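Local atomic coordinates of capsid (Human calicivirus NLV/Boxer/2001/US, PDB entry 4RDL), a protein that forms the protruding (P) domain of the norovirus capsid protein, which binds histo-blood group antigens such as the Lewis y tetrasaccharide and probably mediates attachment to host cells. Residues A[269-272]-A[276-279]; A[76-81]-A[85-90]; A[139-144]-A[176-181]; A[216-221]-A[226-231]. All coordinates share one frame; numbering follows the deposited sequence.

Contact 1 of 4, residues A[269-272]-A[276-279]; sequences FKMY and YMTC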
loop_
_atom_site.group_PDB
_atom_site.type_symbol
_atom_site.label_atom_id
_atom_site.label_comp_id
_atom_site.label_asym_id
_atom_site.label_seq_id
_atom_site.Cartn_x
_atom_site.Cartn_y
_atom_site.Cartn_z
ATOM N N PHE A 269 -0.693 14.065 -22.470
ATOM C CA PHE A 269 0.602 13.730 -21.888
ATOM C C PHE A 269 1.293 12.716 -22.786
ATOM O O PHE A 269 0.632 11.946 -23.482
ATOM C CB PHE A 269 0.413 13.118 -20.491
ATOM C CG PHE A 269 -0.209 14.055 -19.497
ATOM C CD1 PHE A 269 0.583 14.765 -18.611
ATOM C CD2 PHE A 269 -1.585 14.237 -19.454
ATOM C CE1 PHE A 269 0.018 15.627 -17.686
ATOM C CE2 PHE A 269 -2.156 15.112 -18.539
ATOM C CZ PHE A 269 -1.350 15.800 -17.656
ATOM N N LYS A 270 2.621 12.711 -22.781
ATOM C CA LYS A 270 3.368 11.683 -23.492
ATOM C C LYS A 270 4.146 10.840 -22.493
ATOM O O LYS A 270 4.911 11.385 -21.692
ATOM C CB LYS A 270 4.304 12.311 -24.520
ATOM C CG LYS A 270 3.534 12.854 -25.734
ATOM C CD LYS A 270 4.339 13.852 -26.556
ATOM C CE LYS A 270 5.499 13.197 -27.286
ATOM N NZ LYS A 270 6.286 14.215 -28.033
ATOM N N MET A 271 3.926 9.520 -22.519
ATOM C CA MET A 271 4.672 8.590 -21.678
ATOM C C MET A 271 5.799 8.000 -22.500
ATOM O O MET A 271 5.573 7.497 -23.597
ATOM C CB MET A 271 3.795 7.426 -21.210
ATOM C CG MET A 271 2.854 7.682 -20.060
ATOM S SD MET A 271 2.661 6.157 -19.096
ATOM C CE MET A 271 4.124 6.238 -18.077
ATOM N N TYR A 272 7.011 8.028 -21.968
ATOM C CA TYR A 272 8.152 7.494 -22.691
ATOM C C TYR A 272 8.497 6.097 -22.176
ATOM O O TYR A 272 8.146 5.749 -21.045
ATOM C CB TYR A 272 9.332 8.472 -22.611
ATOM C CG TYR A 272 9.074 9.726 -23.425
ATOM C CD1 TYR A 272 9.455 9.798 -24.756
ATOM C CD2 TYR A 272 8.410 10.817 -22.874
ATOM C CE1 TYR A 272 9.209 10.933 -25.511
ATOM C CE2 TYR A 272 8.155 11.952 -23.620
ATOM C CZ TYR A 272 8.553 12.004 -24.940
ATOM O OH TYR A 272 8.301 13.137 -25.690
ATOM N N TYR A 276 8.100 7.290 -17.573
ATOM C CA TYR A 276 7.753 8.584 -16.995
ATOM C C TYR A 276 6.902 9.316 -18.017
ATOM O O TYR A 276 6.798 8.888 -19.177
ATOM C CB TYR A 276 9.011 9.404 -16.663
ATOM C CG TYR A 276 9.782 9.859 -17.885
ATOM C CD1 TYR A 276 9.631 11.145 -18.386
ATOM C CD2 TYR A 276 10.662 9.002 -18.539
ATOM C CE1 TYR A 276 10.322 11.565 -19.508
ATOM C CE2 TYR A 276 11.362 9.416 -19.663
ATOM C CZ TYR A 276 11.188 10.699 -20.137
ATOM O OH TYR A 276 11.877 11.121 -21.256
ATOM N N MET A 277 6.269 10.408 -17.614
ATOM C CA MET A 277 5.496 11.164 -18.588
ATOM C C MET A 277 5.819 12.648 -18.594
ATOM O O MET A 277 6.390 13.183 -17.642
ATOM C CB MET A 277 3.987 10.896 -18.493
ATOM C CG MET A 277 3.281 11.549 -17.347
ATOM S SD MET A 277 1.488 11.207 -17.305
ATOM C CE MET A 277 1.420 9.489 -16.789
ATOM N N THR A 278 5.489 13.295 -19.702
ATOM C CA THR A 278 5.723 14.717 -19.854
ATOM C C THR A 278 4.447 15.425 -20.261
ATOM O O THR A 278 3.464 14.790 -20.670
ATOM C CB THR A 278 6.766 15.007 -20.929
ATOM O OG1 THR A 278 6.244 14.595 -22.198
ATOM C CG2 THR A 278 8.073 14.270 -20.634
ATOM N N CYS A 279 4.478 16.746 -20.146
ATOM C CA CYS A 279 3.418 17.606 -20.638
ATOM C C CYS A 279 4.070 18.887 -21.125
ATOM O O CYS A 279 5.256 19.115 -20.899
ATOM C CB CYS A 279 2.448 17.955 -19.508
ATOM S SG CYS A 279 3.163 19.072 -18.251
#

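Contact 2 of 4, residues A[76-81]-A[85-90]; sequences RIFNNN and GVNLAE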
loop_
_atom_site.group_PDB
_atom_site.type_symbol
_atom_site.label_atom_id
_atom_site.label_comp_id
_atom_site.label_asym_id
_atom_site.label_seq_id
_atom_site.Cartn_x
_atom_site.Cartn_y
_atom_site.Cartn_z
ATOM N N ARG A 76 17.346 -7.850 10.760
ATOM C CA ARG A 76 17.653 -8.204 12.139
ATOM C C ARG A 76 18.465 -7.092 12.770
ATOM O O ARG A 76 19.476 -6.662 12.221
ATOM C CB ARG A 76 18.414 -9.526 12.205
ATOM C CG ARG A 76 18.428 -10.145 13.598
ATOM C CD ARG A 76 18.941 -11.599 13.561
ATOM N NE ARG A 76 18.151 -12.425 12.648
ATOM C CZ ARG A 76 17.015 -13.033 12.978
ATOM N NH1 ARG A 76 16.546 -12.945 14.214
ATOM N NH2 ARG A 76 16.349 -13.737 12.072
ATOM N N ILE A 77 18.007 -6.616 13.919
ATOM C CA ILE A 77 18.723 -5.565 14.632
ATOM C C ILE A 77 19.965 -6.147 15.302
ATOM O O ILE A 77 19.913 -7.217 15.916
ATOM C CB ILE A 77 17.802 -4.857 15.651
ATOM C CG1 ILE A 77 16.758 -4.030 14.886
ATOM C CG2 ILE A 77 18.606 -3.962 16.592
ATOM C CD1 ILE A 77 15.693 -3.380 15.758
ATOM N N PHE A 78 21.084 -5.444 15.165
ATOM C CA PHE A 78 22.330 -5.857 15.791
ATOM C C PHE A 78 22.949 -4.744 16.615
ATOM O O PHE A 78 22.564 -3.583 16.508
ATOM C CB PHE A 78 23.330 -6.358 14.741
ATOM C CG PHE A 78 23.804 -5.300 13.766
ATOM C CD1 PHE A 78 24.807 -4.400 14.114
ATOM C CD2 PHE A 78 23.280 -5.245 12.478
ATOM C CE1 PHE A 78 25.255 -3.451 13.209
ATOM C CE2 PHE A 78 23.726 -4.313 11.569
ATOM C CZ PHE A 78 24.713 -3.407 11.931
ATOM N N ASN A 79 23.914 -5.120 17.441
ATOM C CA ASN A 79 24.698 -4.179 18.219
ATOM C C ASN A 79 26.124 -4.679 18.171
ATOM O O ASN A 79 26.422 -5.780 18.633
ATOM C CB ASN A 79 24.191 -4.120 19.667
ATOM C CG ASN A 79 25.037 -3.227 20.555
ATOM O OD1 ASN A 79 25.405 -2.118 20.177
ATOM N ND2 ASN A 79 25.334 -3.704 21.751
ATOM N N ASN A 80 26.997 -3.883 17.570
ATOM C CA ASN A 80 28.388 -4.271 17.409
ATOM C C ASN A 80 29.301 -3.067 17.480
ATOM O O ASN A 80 29.038 -2.041 16.855
ATOM C CB ASN A 80 28.583 -4.975 16.071
ATOM C CG ASN A 80 30.012 -5.425 15.858
ATOM O OD1 ASN A 80 30.873 -4.638 15.470
ATOM N ND2 ASN A 80 30.271 -6.701 16.110
ATOM N N ASN A 81 30.380 -3.196 18.242
ATOM C CA ASN A 81 31.380 -2.142 18.327
ATOM C C ASN A 81 30.763 -0.810 18.758
ATOM O O ASN A 81 31.150 0.250 18.271
ATOM C CB ASN A 81 32.097 -2.000 16.980
ATOM C CG ASN A 81 33.391 -1.216 17.086
ATOM O OD1 ASN A 81 33.931 -1.026 18.175
ATOM N ND2 ASN A 81 33.900 -0.761 15.945
ATOM N N GLY A 85 22.423 -1.376 14.437
ATOM C CA GLY A 85 22.148 -1.400 13.018
ATOM C C GLY A 85 21.123 -2.448 12.666
ATOM O O GLY A 85 20.607 -3.166 13.538
ATOM N N VAL A 86 20.824 -2.540 11.375
ATOM C CA VAL A 86 19.983 -3.609 10.858
ATOM C C VAL A 86 20.708 -4.348 9.735
ATOM O O VAL A 86 21.266 -3.712 8.824
ATOM C CB VAL A 86 18.618 -3.072 10.343
ATOM C CG1 VAL A 86 17.849 -4.170 9.624
ATOM C CG2 VAL A 86 17.800 -2.507 11.494
ATOM N N ASN A 87 20.716 -5.682 9.824
ATOM C CA ASN A 87 21.090 -6.539 8.707
ATOM C C ASN A 87 19.860 -6.756 7.850
ATOM O O ASN A 87 18.908 -7.408 8.282
ATOM C CB ASN A 87 21.616 -7.892 9.210
ATOM C CG ASN A 87 22.957 -7.775 9.891
ATOM O OD1 ASN A 87 23.884 -7.183 9.349
ATOM N ND2 ASN A 87 23.060 -8.323 11.107
ATOM N N LEU A 88 19.881 -6.210 6.639
ATOM C CA LEU A 88 18.690 -6.142 5.799
ATOM C C LEU A 88 18.338 -7.448 5.098
ATOM O O LEU A 88 19.211 -8.246 4.743
ATOM C CB LEU A 88 18.854 -5.038 4.754
ATOM C CG LEU A 88 18.967 -3.602 5.273
ATOM C CD1 LEU A 88 19.485 -2.661 4.180
ATOM C CD2 LEU A 88 17.619 -3.126 5.811
ATOM N N ALA A 89 17.037 -7.639 4.908
ATOM C CA ALA A 89 16.491 -8.706 4.090
ATOM C C ALA A 89 15.408 -8.118 3.187
ATOM O O ALA A 89 15.027 -6.947 3.338
ATOM C CB ALA A 89 15.906 -9.810 4.981
ATOM N N GLU A 90 14.895 -8.915 2.253
ATOM C CA GLU A 90 13.698 -8.496 1.524
ATOM C C GLU A 90 12.499 -8.494 2.476
ATOM O O GLU A 90 12.522 -9.157 3.521
ATOM C CB GLU A 90 13.442 -9.410 0.331
ATOM C CG GLU A 90 14.602 -9.479 -0.655
ATOM C CD GLU A 90 14.788 -8.200 -1.476
ATOM O OE1 GLU A 90 13.846 -7.382 -1.566
ATOM O OE2 GLU A 90 15.891 -8.010 -2.036
#

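Contact 3 of 4, residues A[139-144]-A[176-181]; sequences HSYDAT and SNRTGA. With GAL (beta-D-galactopyranose), chain C; FUC (alpha-L-fucopyranose), chain B.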
loop_
_atom_site.group_PDB
_atom_site.type_symbol
_atom_site.label_atom_id
_atom_site.label_comp_id
_atom_site.label_asym_id
_atom_site.label_seq_id
_atom_site.Cartn_x
_atom_site.Cartn_y
_atom_site.Cartn_z
ATOM N N HIS A 139 19.871 7.357 9.441
ATOM C CA HIS A 139 20.475 8.332 8.536
ATOM C C HIS A 139 20.702 7.702 7.173
ATOM O O HIS A 139 21.353 6.661 7.074
ATOM C CB HIS A 139 21.836 8.783 9.078
ATOM C CG HIS A 139 21.754 9.548 10.360
ATOM N ND1 HIS A 139 22.870 9.867 11.106
ATOM C CD2 HIS A 139 20.695 10.066 11.024
ATOM C CE1 HIS A 139 22.498 10.550 12.175
ATOM N NE2 HIS A 139 21.186 10.688 12.149
ATOM N N SER A 140 20.197 8.332 6.113
ATOM C CA SER A 140 20.523 7.873 4.761
ATOM C C SER A 140 21.772 8.604 4.253
ATOM O O SER A 140 21.775 9.223 3.181
ATOM C CB SER A 140 19.340 8.010 3.795
ATOM O OG SER A 140 18.845 9.331 3.767
ATOM N N TYR A 141 22.829 8.531 5.056
ATOM C CA TYR A 141 24.101 9.182 4.764
ATOM C C TYR A 141 25.156 8.635 5.710
ATOM O O TYR A 141 24.817 7.914 6.654
ATOM C CB TYR A 141 23.992 10.715 4.871
ATOM C CG TYR A 141 23.425 11.249 6.173
ATOM C CD1 TYR A 141 24.261 11.592 7.234
ATOM C CD2 TYR A 141 22.047 11.424 6.337
ATOM C CE1 TYR A 141 23.747 12.092 8.420
ATOM C CE2 TYR A 141 21.520 11.919 7.523
ATOM C CZ TYR A 141 22.375 12.257 8.557
ATOM O OH TYR A 141 21.868 12.754 9.733
ATOM N N ASP A 142 26.416 8.997 5.444
ATOM C CA ASP A 142 27.613 8.473 6.119
ATOM C C ASP A 142 27.946 7.054 5.662
ATOM O O ASP A 142 27.087 6.339 5.143
ATOM C CB ASP A 142 27.508 8.543 7.651
ATOM C CG ASP A 142 27.480 9.964 8.175
ATOM O OD1 ASP A 142 27.980 10.883 7.483
ATOM O OD2 ASP A 142 26.962 10.162 9.289
ATOM N N ALA A 143 29.200 6.658 5.851
ATOM C CA ALA A 143 29.678 5.365 5.370
ATOM C C ALA A 143 28.902 4.201 5.984
ATOM O O ALA A 143 28.827 3.120 5.399
ATOM C CB ALA A 143 31.164 5.218 5.642
ATOM N N THR A 144 28.334 4.430 7.168
ATOM C CA THR A 144 27.569 3.404 7.868
ATOM C C THR A 144 26.165 3.202 7.283
ATOM O O THR A 144 25.440 2.295 7.691
ATOM C CB THR A 144 27.467 3.710 9.365
ATOM O OG1 THR A 144 27.135 5.093 9.551
ATOM C CG2 THR A 144 28.800 3.434 10.044
ATOM N N SER A 176 13.022 14.050 8.179
ATOM C CA SER A 176 13.518 15.398 8.428
ATOM C C SER A 176 14.905 15.592 7.815
ATOM O O SER A 176 15.557 14.624 7.400
ATOM C CB SER A 176 13.550 15.705 9.928
ATOM O OG SER A 176 14.432 14.824 10.592
ATOM N N ASN A 177 15.350 16.843 7.748
ATOM C CA ASN A 177 16.659 17.131 7.177
ATOM C C ASN A 177 17.806 16.671 8.063
ATOM O O ASN A 177 17.689 16.598 9.290
ATOM C CB ASN A 177 16.808 18.625 6.884
ATOM C CG ASN A 177 16.844 19.464 8.147
ATOM O OD1 ASN A 177 15.842 19.582 8.849
ATOM N ND2 ASN A 177 17.997 20.070 8.433
ATOM N N ARG A 178 18.919 16.349 7.418
ATOM C CA ARG A 178 20.188 16.159 8.102
ATOM C C ARG A 178 20.661 17.509 8.618
ATOM O O ARG A 178 20.575 18.510 7.907
ATOM C CB ARG A 178 21.204 15.607 7.105
ATOM C CG ARG A 178 22.624 15.577 7.588
ATOM C CD ARG A 178 23.537 15.125 6.471
ATOM N NE ARG A 178 24.904 14.980 6.949
ATOM C CZ ARG A 178 25.899 14.471 6.236
ATOM N NH1 ARG A 178 25.682 14.054 4.996
ATOM N NH2 ARG A 178 27.113 14.377 6.767
ATOM N N THR A 179 21.149 17.539 9.850
ATOM C CA THR A 179 21.712 18.769 10.389
ATOM C C THR A 179 22.722 19.367 9.418
ATOM O O THR A 179 23.615 18.675 8.934
ATOM C CB THR A 179 22.399 18.529 11.738
ATOM O OG1 THR A 179 21.437 18.040 12.680
ATOM C CG2 THR A 179 23.008 19.828 12.264
ATOM N N GLY A 180 22.574 20.658 9.136
ATOM C CA GLY A 180 23.491 21.350 8.248
ATOM C C GLY A 180 23.108 21.280 6.781
ATOM O O GLY A 180 23.782 21.869 5.939
ATOM N N ALA A 181 22.032 20.563 6.471
ATOM C CA ALA A 181 21.593 20.414 5.089
ATOM C C ALA A 181 20.111 20.721 4.949
ATOM O O ALA A 181 19.365 20.683 5.927
ATOM C CB ALA A 181 21.883 18.999 4.592
HETATM C C1 GAL C . 16.284 17.514 14.861
HETATM C C2 GAL C . 15.743 16.201 14.339
HETATM C C3 GAL C . 16.721 15.504 13.467
HETATM C C4 GAL C . 17.205 16.345 12.426
HETATM C C5 GAL C . 17.783 17.592 13.013
HETATM C C6 GAL C . 18.282 18.554 12.033
HETATM O O2 GAL C . 15.399 15.380 15.452
HETATM O O3 GAL C . 16.136 14.293 12.947
HETATM O O4 GAL C . 16.118 16.666 11.500
HETATM O O5 GAL C . 16.763 18.298 13.837
HETATM O O6 GAL C . 18.936 19.627 12.527
HETATM C C1 FUC B . 13.816 21.236 13.987
HETATM C C2 FUC B . 14.111 21.865 12.651
HETATM C C3 FUC B . 14.687 20.860 11.739
HETATM C C4 FUC B . 13.832 19.718 11.584
HETATM C C5 FUC B . 13.462 19.121 12.891
HETATM C C6 FUC B . 12.459 18.094 12.737
HETATM O O2 FUC B . 15.006 22.957 12.819
HETATM O O3 FUC B . 14.986 21.466 10.459
HETATM O O4 FUC B . 12.623 20.082 10.878
HETATM O O5 FUC B . 12.945 20.153 13.850
HETATM O O HOH W 1 28.171 12.023 4.915
#

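Contact 4 of 4, residues A[216-221]-A[226-231]; sequences YFTSTF and NPKVPC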
loop_
_atom_site.group_PDB
_atom_site.type_symbol
_atom_site.label_atom_id
_atom_site.label_comp_id
_atom_site.label_asym_id
_atom_site.label_seq_id
_atom_site.Cartn_x
_atom_site.Cartn_y
_atom_site.Cartn_z
ATOM N N TYR A 216 5.397 15.178 -12.276
ATOM C CA TYR A 216 5.489 14.537 -10.961
ATOM C C TYR A 216 4.112 14.387 -10.350
ATOM O O TYR A 216 3.297 15.314 -10.378
ATOM C CB TYR A 216 6.384 15.355 -10.029
ATOM C CG TYR A 216 7.780 15.477 -10.564
ATOM C CD1 TYR A 216 8.680 14.430 -10.426
ATOM C CD2 TYR A 216 8.183 16.614 -11.255
ATOM C CE1 TYR A 216 9.953 14.521 -10.926
ATOM C CE2 TYR A 216 9.459 16.717 -11.756
ATOM C CZ TYR A 216 10.342 15.666 -11.585
ATOM O OH TYR A 216 11.623 15.752 -12.079
ATOM N N PHE A 217 3.849 13.197 -9.830
ATOM C CA PHE A 217 2.657 12.953 -9.049
ATOM C C PHE A 217 3.010 13.225 -7.605
ATOM O O PHE A 217 4.048 12.771 -7.125
ATOM C CB PHE A 217 2.191 11.519 -9.284
ATOM C CG PHE A 217 1.892 11.247 -10.724
ATOM C CD1 PHE A 217 0.637 11.532 -11.242
ATOM C CD2 PHE A 217 2.880 10.778 -11.575
ATOM C CE1 PHE A 217 0.372 11.335 -12.582
ATOM C CE2 PHE A 217 2.622 10.578 -12.919
ATOM C CZ PHE A 217 1.367 10.848 -13.421
ATOM N N THR A 218 2.154 13.976 -6.916
ATOM C CA THR A 218 2.460 14.459 -5.574
ATOM C C THR A 218 1.565 13.850 -4.522
ATOM O O THR A 218 0.402 13.517 -4.776
ATOM C CB THR A 218 2.287 15.994 -5.476
ATOM O OG1 THR A 218 0.918 16.341 -5.719
ATOM C CG2 THR A 218 3.188 16.708 -6.487
ATOM N N SER A 219 2.126 13.719 -3.316
ATOM C CA SER A 219 1.348 13.418 -2.122
ATOM C C SER A 219 1.786 14.320 -0.988
ATOM O O SER A 219 2.981 14.582 -0.809
ATOM C CB SER A 219 1.552 11.963 -1.677
ATOM O OG SER A 219 1.126 11.055 -2.674
ATOM N N THR A 220 0.820 14.763 -0.196
ATOM C CA THR A 220 1.146 15.431 1.054
ATOM C C THR A 220 1.566 14.368 2.066
ATOM O O THR A 220 0.864 13.380 2.278
ATOM C CB THR A 220 -0.038 16.248 1.575
ATOM O OG1 THR A 220 -0.325 17.292 0.633
ATOM C CG2 THR A 220 0.301 16.871 2.911
ATOM N N PHE A 221 2.734 14.569 2.660
ATOM C CA PHE A 221 3.364 13.559 3.499
ATOM C C PHE A 221 4.318 14.299 4.430
ATOM O O PHE A 221 4.833 15.357 4.071
ATOM C CB PHE A 221 4.134 12.573 2.610
ATOM C CG PHE A 221 4.882 11.516 3.377
ATOM C CD1 PHE A 221 4.288 10.298 3.668
ATOM C CD2 PHE A 221 6.179 11.742 3.796
ATOM C CE1 PHE A 221 4.978 9.331 4.382
ATOM C CE2 PHE A 221 6.877 10.783 4.501
ATOM C CZ PHE A 221 6.273 9.576 4.798
ATOM N N ASN A 226 9.321 20.193 3.628
ATOM C CA ASN A 226 8.857 20.109 2.244
ATOM C C ASN A 226 7.866 18.964 2.107
ATOM O O ASN A 226 8.200 17.903 1.573
ATOM C CB ASN A 226 10.022 19.906 1.277
ATOM C CG ASN A 226 9.641 20.214 -0.160
ATOM O OD1 ASN A 226 8.464 20.191 -0.517
ATOM N ND2 ASN A 226 10.634 20.508 -0.990
ATOM N N PRO A 227 6.640 19.172 2.607
ATOM C CA PRO A 227 5.681 18.075 2.774
ATOM C C PRO A 227 4.911 17.750 1.495
ATOM O O PRO A 227 3.704 17.515 1.529
ATOM C CB PRO A 227 4.744 18.601 3.864
ATOM C CG PRO A 227 4.764 20.089 3.665
ATOM C CD PRO A 227 6.185 20.415 3.252
ATOM N N LYS A 228 5.625 17.714 0.378
ATOM C CA LYS A 228 5.025 17.367 -0.901
ATOM C C LYS A 228 5.981 16.415 -1.609
ATOM O O LYS A 228 6.996 16.841 -2.158
ATOM C CB LYS A 228 4.772 18.632 -1.739
ATOM C CG LYS A 228 4.102 18.378 -3.096
ATOM C CD LYS A 228 3.856 19.678 -3.871
ATOM C CE LYS A 228 2.806 20.547 -3.196
ATOM N NZ LYS A 228 1.409 20.079 -3.452
ATOM N N VAL A 229 5.668 15.122 -1.566
ATOM C CA VAL A 229 6.553 14.106 -2.128
ATOM C C VAL A 229 6.243 13.875 -3.602
ATOM O O VAL A 229 5.125 13.505 -3.953
ATOM C CB VAL A 229 6.432 12.769 -1.371
ATOM C CG1 VAL A 229 7.215 11.661 -2.094
ATOM C CG2 VAL A 229 6.908 12.929 0.070
ATOM N N PRO A 230 7.232 14.127 -4.473
ATOM C CA PRO A 230 7.075 13.921 -5.916
ATOM C C PRO A 230 7.522 12.517 -6.324
ATOM O O PRO A 230 8.499 12.002 -5.774
ATOM C CB PRO A 230 8.032 14.952 -6.501
ATOM C CG PRO A 230 9.177 14.954 -5.507
ATOM C CD PRO A 230 8.541 14.725 -4.140
ATOM N N CYS A 231 6.810 11.906 -7.269
ATOM C CA CYS A 231 7.228 10.642 -7.864
ATOM C C CYS A 231 6.926 10.690 -9.366
ATOM O O CYS A 231 6.167 11.548 -9.823
ATOM C CB CYS A 231 6.536 9.448 -7.189
ATOM S SG CYS A 231 4.787 9.284 -7.559
HETATM O O HOH W 2 1.842 19.350 0.486
#

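Contact 1 of 4, residues A[269-272]-A[276-279]
Y272 and Y276 lie against each other on one side of an antiparallel hairpin. Their ring planes differ by only 19°, but the rings are slid so far that the centroids stand 5.5 Å apart and overlap is slight. The closest approach is Y272 CB to Y276 CE2, 3.7 Å, with the Y276 hydroxyl end lying near Y272 CG. The first torsion of Y276 holds CG between its backbone N and carbonyl carbon (chi1 68°), which brings the ring across to its partner. Y272 also turns an edge to T278, whose OG1 lies 3.6 Å from Y272 CE2, near the ring plane. The polar ends of K270, Y272 and T278 all bond to E212, so residues with apolar flanks and polar tips suit this face.

The opposite face is apolar. M277 CB rests 3.8 Å from M271 CG, and the unbranched thioether carries SD to a Met-aromatic contact 4.5 Å from the centroid of the F269 ring, approached obliquely. Between the faces, K270 and T278 form a hydrogen-bonded pair, its shorter link running from T278 N to K270 O at 2.8 Å. Strand 252-258 pairs with the outer side of 265-272, and strand 213-220 with that of 276-279; L255, V215 and F217 close over M277, while F296 meets F269 edge-to-face.

Contact 2 of 4, residues A[76-81]-A[85-90]
The F78 ring lies with one face over G85, whose CA stands 3.6 Å from the ring centroid and 20° off its normal, a CH-pi contact displaced toward the rim. In the ring plane, at the edge, is the backbone N of N87. The amide of N87 approaches obliquely, ND2 being 3.4 Å from F78 CD2, with amide and ring planes 27° apart. F78 reaches over the neighbouring strand because its CG sits between backbone N and carbonyl carbon (chi1 65°). Glycine suits the facing position: having no CB, it leaves the ring room to settle directly on the main chain.

On the opposite face of the hairpin from F78 and N87, I77 and V86 meet through CG1 and CG2, 3.9 Å apart, and both rest on L154 of strand 151-154; beta-branched side chains fit such a buried, extended place. R76 keeps its backbone in the pairing, N87 N to R76 O being 2.9 Å, but sends its guanidinium away to the carbonyl of G165. F78 and G85 close the other hydrogen-bonded pair, with F78 N 2.8 Å from G85 O. An aromatic ring shielding a cross-strand glycine is a familiar antiparallel pairing, and here it belongs to a beta hairpin of the P2 subdomain's antiparallel sheet.

Contact 3 of 4, residues A[139-144]-A[176-181]
R178 lays its side chain flat across the Y141 ring. All its torsions from chi1 (170°) onward are close to anti, so the chain runs out straight and CD sits 3.5 Å from the ring centroid, almost on the normal, in a CH-pi contact. The guanidinium lies over the CD1-CE1 rim, its plane only 9° from that of the ring. Y141 is turned beneath it by a first torsion that wedges CG between backbone N and carbonyl carbon, and H139 CB covers the opposite ring face. Arginine suits the place by joining a long apolar stem to a charged end. That end bonds through NH1 to N112 and has a long salt bridge to D142, OD1 lying 3.7 Å from NH2 but well out of the guanidinium plane, so charge alone acts there. A water donates to D142 OD1 at 2.8 Å and accepts weakly from R178 NH2.

Beyond the stack, N177 is gripped at both ends of its amide: ND2 donates to A181 O at 2.9 Å across the type II turn 178-181, while OD1 takes the fucose O3 hydroxyl at 2.6 Å. N177 O accepts from galactose O4 at 2.7 Å, S176 OG lies close to O3 and O4, and T179 OG1 is 3.0 Å from O6. Y141 OH bonds to D114, which itself holds galactose. S176, N177 and T179 thus form one wall of the blood-group glycan pocket, with the Y141-R178 stack behind it in the second shell, and G130 of the second subunit adds a bond with fucose.

Contact 4 of 4, residues A[216-221]-A[226-231]
V229 and F221 lie side by side, pointing the same way, with V229 CG2 3.8 Å from F221 CB. Along the same face F217 CB meets C231 SG, also at 3.8 Å. C231 is small enough to sit directly opposite F217, while V229, paired with S219, reaches diagonally with one methyl to F221. On the reverse face P230 CB packs obliquely against Y216 CB at 3.9 Å, and K228, its CG anti to the backbone N (chi1 -178°), lays that carbon 3.8 Å from T218 CB before the chain bends.

The backbone alternates regularly. F217 with C231 and S219 with V229 are hydrogen-bonded pairs, V229 N reaching S219 O at 2.8 Å. P230 falls at a non-hydrogen-bonded position opposite T218, where a proline costs the hairpin no cross-strand N-H.

Toward the turn, the bonding thins. F221 N reaches P227 O only weakly, at 3.3 Å, but a water donates to that oxygen at 2.8 Å and also to T220 OG1. T220 and P227 at this end pack against P124 and L127 of the second subunit. The chemistry thus implies two roles for strand 216-220: its backbone pairs with 228-231, while its hydroxyls tie it to the segment before strand 35-38, T218 and T220 bonding to D34 and S219 OG to L32 O, with hydration seen beside T220 and P227 near the turn.

Overall arrangement
From the N terminus, contact 2 comes first, closing the hairpin between strands 72-80 and 83-89. Contact 3 then spans 31 residues to join the loop after strand 133-139 to the end of strand 167-177, a sheet neighbour of 72-80, so both belong to the P2 sheet, with nearest atoms about 7 Å apart. The chain then returns to P1, where contacts 4 and 1 close two short hairpins in turn. These touch, M277 CE against F217 CZ, because strands 213-220 and 276-279 are neighbours in one sheet. All four follow in series without nesting or crossing; contacts 1 and 2 lie on opposite sides of the chain's centre, about 40 Å apart between centres.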